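Local coordinates for jacalin-type lectin domain-containing protein (Musa acuminata, PDB 7KMU) that probably binds mannose-type sugars as a jacalin-related lectin, and has antiviral and mitogenic activity, at residues I31-G34 with D35-A39; V81-G85 with L86-G90. All coordinates share one frame; numbering follows the deposited sequence. Where two conformers were deposited one is given.

Interaction 1 of 2, residues I31-G34 with D35-A39; sequences INAG and DIIDA
A classic beta bulge opposes N32 to both D38 and A39, just after the turn that joins strands 25-33 and 37-46 into a hairpin. The carbonyl O of N32 is gripped twice: D38 N donates to it over 2.9 Å along a clearly bent path (134° at the hydrogen), and A39 N reaches it at 3.3 Å almost straight. Both donors come from the same face of the N32 carbonyl plane. In return N32 N donates a hydrogen bond to A39 O at 3.0 Å. The extra residue shifts the register by one, and beyond it A33 pairs with I37, while G34 N bonds to I36 O (3.0 Å) at the turn.

The two strands are neighbours in one of the three four-stranded antiparallel sheets that make up the beta-prism of jacalin-related lectins. On the buried side of this sheet I37 CG1 lies beside its own backbone N (chi1 -54°), and a second turn (chi2 -56°) folds CD1 back over the partner strand. That methyl lies 3.8 Å from A33 CB and also touches CG2 of I31, at the outer limit of packing. F104 and L92 extend this hydrophobic patch.

The opposite face carries N32 and A39, with D38 turned toward the other segment. CB of N32 rests against the CB atoms of both bulge residues, 4.2 Å from D38 CB and equally near A39 CB. The amide end of N32 leaves this cluster, its ND2 being bonded to the carbonyl of G60. D38 turns back over the loop end instead: CG stays beside the backbone N, and OD1 comes to 3.5 Å from G34 N, with A33 CA close by.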
loop_
_atom_site.group_PDB
_atom_site.type_symbol
_atom_site.label_atom_id
_atom_site.label_comp_id
_atom_site.label_asym_id
_atom_site.label_seq_id
_atom_site.Cartn_x
_atom_site.Cartn_y
_atom_site.Cartn_z
ATOM N N ILE B 31 6.608 -15.736 12.033
ATOM C CA ILE B 31 7.241 -15.686 10.720
ATOM C C ILE B 31 8.459 -16.582 10.762
ATOM O O ILE B 31 9.243 -16.478 11.703
ATOM C CB ILE B 31 7.634 -14.228 10.312
ATOM C CG1 ILE B 31 6.365 -13.384 10.020
ATOM C CG2 ILE B 31 8.627 -14.196 9.117
ATOM C CD1 ILE B 31 6.602 -11.836 9.836
ATOM N N ASN B 32 8.617 -17.459 9.765
ATOM C CA ASN B 32 9.813 -18.291 9.616
ATOM C C ASN B 32 10.615 -17.697 8.485
ATOM O O ASN B 32 10.076 -17.441 7.393
ATOM C CB ASN B 32 9.484 -19.742 9.320
ATOM C CG ASN B 32 9.108 -20.511 10.554
ATOM O OD1 ASN B 32 8.055 -20.286 11.158
ATOM N ND2 ASN B 32 9.971 -21.430 10.978
ATOM N N ALA B 33 11.905 -17.459 8.745
ATOM C CA ALA B 33 12.756 -16.828 7.740
ATOM C C ALA B 33 14.198 -17.249 7.883
ATOM O O ALA B 33 14.642 -17.567 8.988
ATOM C CB ALA B 33 12.668 -15.315 7.889
ATOM N N GLY B 34 14.904 -17.215 6.769
ATOM C CA GLY B 34 16.342 -17.459 6.685
ATOM C C GLY B 34 16.871 -16.438 5.706
ATOM O O GLY B 34 16.801 -15.230 5.971
ATOM N N ASP B 35 17.280 -16.892 4.520
ATOM C CA ASP B 35 17.647 -15.977 3.437
ATOM C C ASP B 35 16.382 -15.183 3.038
ATOM O O ASP B 35 16.467 -14.013 2.684
ATOM C CB ASP B 35 18.084 -16.758 2.184
ATOM C CG ASP B 35 19.445 -17.427 2.227
ATOM O OD1 ASP B 35 20.277 -17.029 3.064
ATOM O OD2 ASP B 35 19.679 -18.339 1.402
ATOM N N ILE B 36 15.216 -15.867 3.024
ATOM C CA ILE B 36 13.961 -15.282 2.562
ATOM C C ILE B 36 12.821 -15.593 3.544
ATOM O O ILE B 36 13.085 -16.147 4.619
ATOM C CB ILE B 36 13.661 -15.763 1.094
ATOM C CG1 ILE B 36 13.750 -17.309 0.950
ATOM C CG2 ILE B 36 14.641 -15.116 0.102
ATOM C CD1 ILE B 36 12.580 -18.125 1.598
ATOM N N ILE B 37 11.561 -15.245 3.188
ATOM C CA ILE B 37 10.412 -15.536 4.043
ATOM C C ILE B 37 9.832 -16.903 3.677
ATOM O O ILE B 37 9.212 -17.057 2.622
ATOM C CB ILE B 37 9.349 -14.409 3.976
ATOM C CG1 ILE B 37 9.970 -13.024 4.298
ATOM C CG2 ILE B 37 8.189 -14.732 4.916
ATOM C CD1 ILE B 37 10.722 -12.932 5.708
ATOM N N ASP B 38 10.072 -17.893 4.533
ATOM C CA ASP B 38 9.604 -19.256 4.304
ATOM C C ASP B 38 8.128 -19.422 4.605
ATOM O O ASP B 38 7.433 -20.143 3.885
ATOM C CB ASP B 38 10.376 -20.217 5.210
ATOM C CG ASP B 38 11.833 -20.313 4.830
ATOM O OD1 ASP B 38 12.635 -19.491 5.339
ATOM O OD2 ASP B 38 12.168 -21.181 4.003
ATOM N N ALA B 39 7.656 -18.799 5.689
ATOM C CA ALA B 39 6.285 -19.000 6.118
ATOM C C ALA B 39 5.767 -17.907 7.020
ATOM O O ALA B 39 6.536 -17.196 7.687
ATOM C CB ALA B 39 6.182 -20.346 6.847
#

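Interaction 2 of 2, residues V81-G85 with L86-G90; sequences VDYFG and LTIIG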
loop_
_atom_site.group_PDB
_atom_site.type_symbol
_atom_site.label_atom_id
_atom_site.label_comp_id
_atom_site.label_asym_id
_atom_site.label_seq_id
_atom_site.Cartn_x
_atom_site.Cartn_y
_atom_site.Cartn_z
ATOM N N VAL B 81 11.897 -10.157 -4.049
ATOM C CA VAL B 81 13.248 -10.513 -4.461
ATOM C C VAL B 81 13.322 -11.648 -5.440
ATOM O O VAL B 81 12.369 -12.428 -5.584
ATOM C CB VAL B 81 14.115 -10.882 -3.211
ATOM C CG1 VAL B 81 13.978 -9.842 -2.106
ATOM C CG2 VAL B 81 13.790 -12.286 -2.671
ATOM N N ASP B 82 14.501 -11.769 -6.077
ATOM C CA ASP B 82 14.797 -12.889 -6.961
ATOM C C ASP B 82 15.571 -13.891 -6.101
ATOM O O ASP B 82 16.605 -13.537 -5.525
ATOM C CB ASP B 82 15.635 -12.446 -8.171
ATOM C CG ASP B 82 15.871 -13.572 -9.156
ATOM O OD1 ASP B 82 16.793 -14.383 -8.921
ATOM O OD2 ASP B 82 15.124 -13.653 -10.152
ATOM N N TYR B 83 15.042 -15.117 -5.950
ATOM C CA TYR B 83 15.677 -16.154 -5.147
ATOM C C TYR B 83 15.796 -17.381 -6.034
ATOM O O TYR B 83 14.803 -18.071 -6.266
ATOM C CB TYR B 83 14.838 -16.465 -3.900
ATOM C CG TYR B 83 15.511 -17.396 -2.920
ATOM C CD1 TYR B 83 16.696 -17.033 -2.283
ATOM C CD2 TYR B 83 14.930 -18.615 -2.575
ATOM C CE1 TYR B 83 17.297 -17.864 -1.344
ATOM C CE2 TYR B 83 15.528 -19.462 -1.643
ATOM C CZ TYR B 83 16.714 -19.081 -1.030
ATOM O OH TYR B 83 17.313 -19.900 -0.103
ATOM N N PHE B 84 17.006 -17.610 -6.587
ATOM C CA PHE B 84 17.247 -18.705 -7.544
ATOM C C PHE B 84 16.243 -18.669 -8.721
ATOM O O PHE B 84 15.711 -19.704 -9.120
ATOM C CB PHE B 84 17.251 -20.084 -6.839
ATOM C CG PHE B 84 18.371 -20.277 -5.850
ATOM C CD1 PHE B 84 19.640 -20.660 -6.278
ATOM C CD2 PHE B 84 18.163 -20.076 -4.491
ATOM C CE1 PHE B 84 20.681 -20.836 -5.361
ATOM C CE2 PHE B 84 19.205 -20.251 -3.575
ATOM C CZ PHE B 84 20.456 -20.637 -4.016
ATOM N N GLY B 85 15.958 -17.480 -9.239
ATOM C CA GLY B 85 15.003 -17.363 -10.338
ATOM C C GLY B 85 13.536 -17.239 -9.953
ATOM O O GLY B 85 12.734 -16.826 -10.793
ATOM N N LEU B 86 13.151 -17.610 -8.703
ATOM C CA LEU B 86 11.775 -17.411 -8.225
ATOM C C LEU B 86 11.640 -15.950 -7.809
ATOM O O LEU B 86 12.629 -15.357 -7.380
ATOM C CB LEU B 86 11.469 -18.269 -6.973
ATOM C CG LEU B 86 11.497 -19.793 -7.113
ATOM C CD1 LEU B 86 11.301 -20.443 -5.768
ATOM C CD2 LEU B 86 10.443 -20.281 -8.081
ATOM N N THR B 87 10.433 -15.383 -7.886
ATOM C CA THR B 87 10.166 -14.017 -7.420
ATOM C C THR B 87 9.292 -14.197 -6.174
ATOM O O THR B 87 8.150 -14.638 -6.288
ATOM C CB THR B 87 9.466 -13.180 -8.511
ATOM O OG1 THR B 87 10.302 -13.123 -9.674
ATOM C CG2 THR B 87 9.166 -11.757 -8.057
ATOM N N ILE B 88 9.841 -13.913 -4.988
ATOM C CA ILE B 88 9.146 -14.172 -3.715
ATOM C C ILE B 88 9.382 -13.016 -2.721
ATOM O O ILE B 88 10.069 -12.045 -3.043
ATOM C CB ILE B 88 9.639 -15.535 -3.113
ATOM C CG1 ILE B 88 11.135 -15.480 -2.735
ATOM C CG2 ILE B 88 9.352 -16.745 -4.055
ATOM C CD1 ILE B 88 11.628 -16.692 -1.933
ATOM N N ILE B 89 8.853 -13.152 -1.498
ATOM C CA ILE B 89 9.094 -12.161 -0.436
ATOM C C ILE B 89 10.413 -12.547 0.259
ATOM O O ILE B 89 10.548 -13.658 0.796
ATOM C CB ILE B 89 7.899 -12.095 0.549
ATOM C CG1 ILE B 89 6.556 -11.839 -0.181
ATOM C CG2 ILE B 89 8.157 -11.033 1.660
ATOM C CD1 ILE B 89 6.537 -10.546 -1.090
ATOM N N GLY B 90 11.383 -11.627 0.226
ATOM C CA GLY B 90 12.702 -11.876 0.793
ATOM C C GLY B 90 12.927 -11.264 2.159
ATOM O O GLY B 90 13.797 -11.732 2.901
HETATM O O HOH W 1 10.636 -15.334 -11.685
#
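Segments 81-85 and 86-90 run antiparallel as the tip of the hairpin of strands 73-83 and 86-96, closed by a type I' turn from Y83 to L86. V81 and I88 form a hydrogen-bonded pair, V81 N meeting I88 O at 2.8 Å and nearly straight; D82 and T87 face each other without such bonds; Y83 and L86 close the end, with Y83 N to L86 O also 2.8 Å.

On the face shared by V81, Y83 and I88, the I88 CD1 methyl lies 3.8 Å from Y83 CB and obliquely beside the ring. CG1 of I88 sits between its backbone N and carbonyl carbon (chi1 65°), which brings the chain within touch of V81 CG2. That same V81 methyl packs on the CA of G90. At the turn, F84 comes edge-first, CD2 lying 3.7 Å above the centre of the Y83 ring; Y107 is edge-to-face with Y83, and this may be part of the pi-pi stacking targeted to lower mitogenicity. In one of its two conformers D82 accepts from G85 N at OD1, from above the carboxylate plane, an Asx motif. Across the outer edge, a water donates to G85 O at 2.7 Å and also bonds to T87 OG1.

Overall arrangement
Both interactions are hairpin ends at the same end of the lectin domain, their centres about 12 Å apart, and each joins neighbouring strands of a different sheet of the prism. Interaction 1 sits nearer the centre of the chain and its contacts are more buried, with a bulge; interaction 2 projects outward, with a regular register, a type I' turn, aromatic rings and a bound water. The two meet directly. I37 N probably hydrogen-bonds to I89 O at 3.0 Å, linking the sheets, while I36 packs CG1 on I88 CD1 and CG2 on the Y83 ring. A probable hydrogen bond between D35 OD2 and Y83 OH ties the exposed turn at G34 and D35 to the tyrosine.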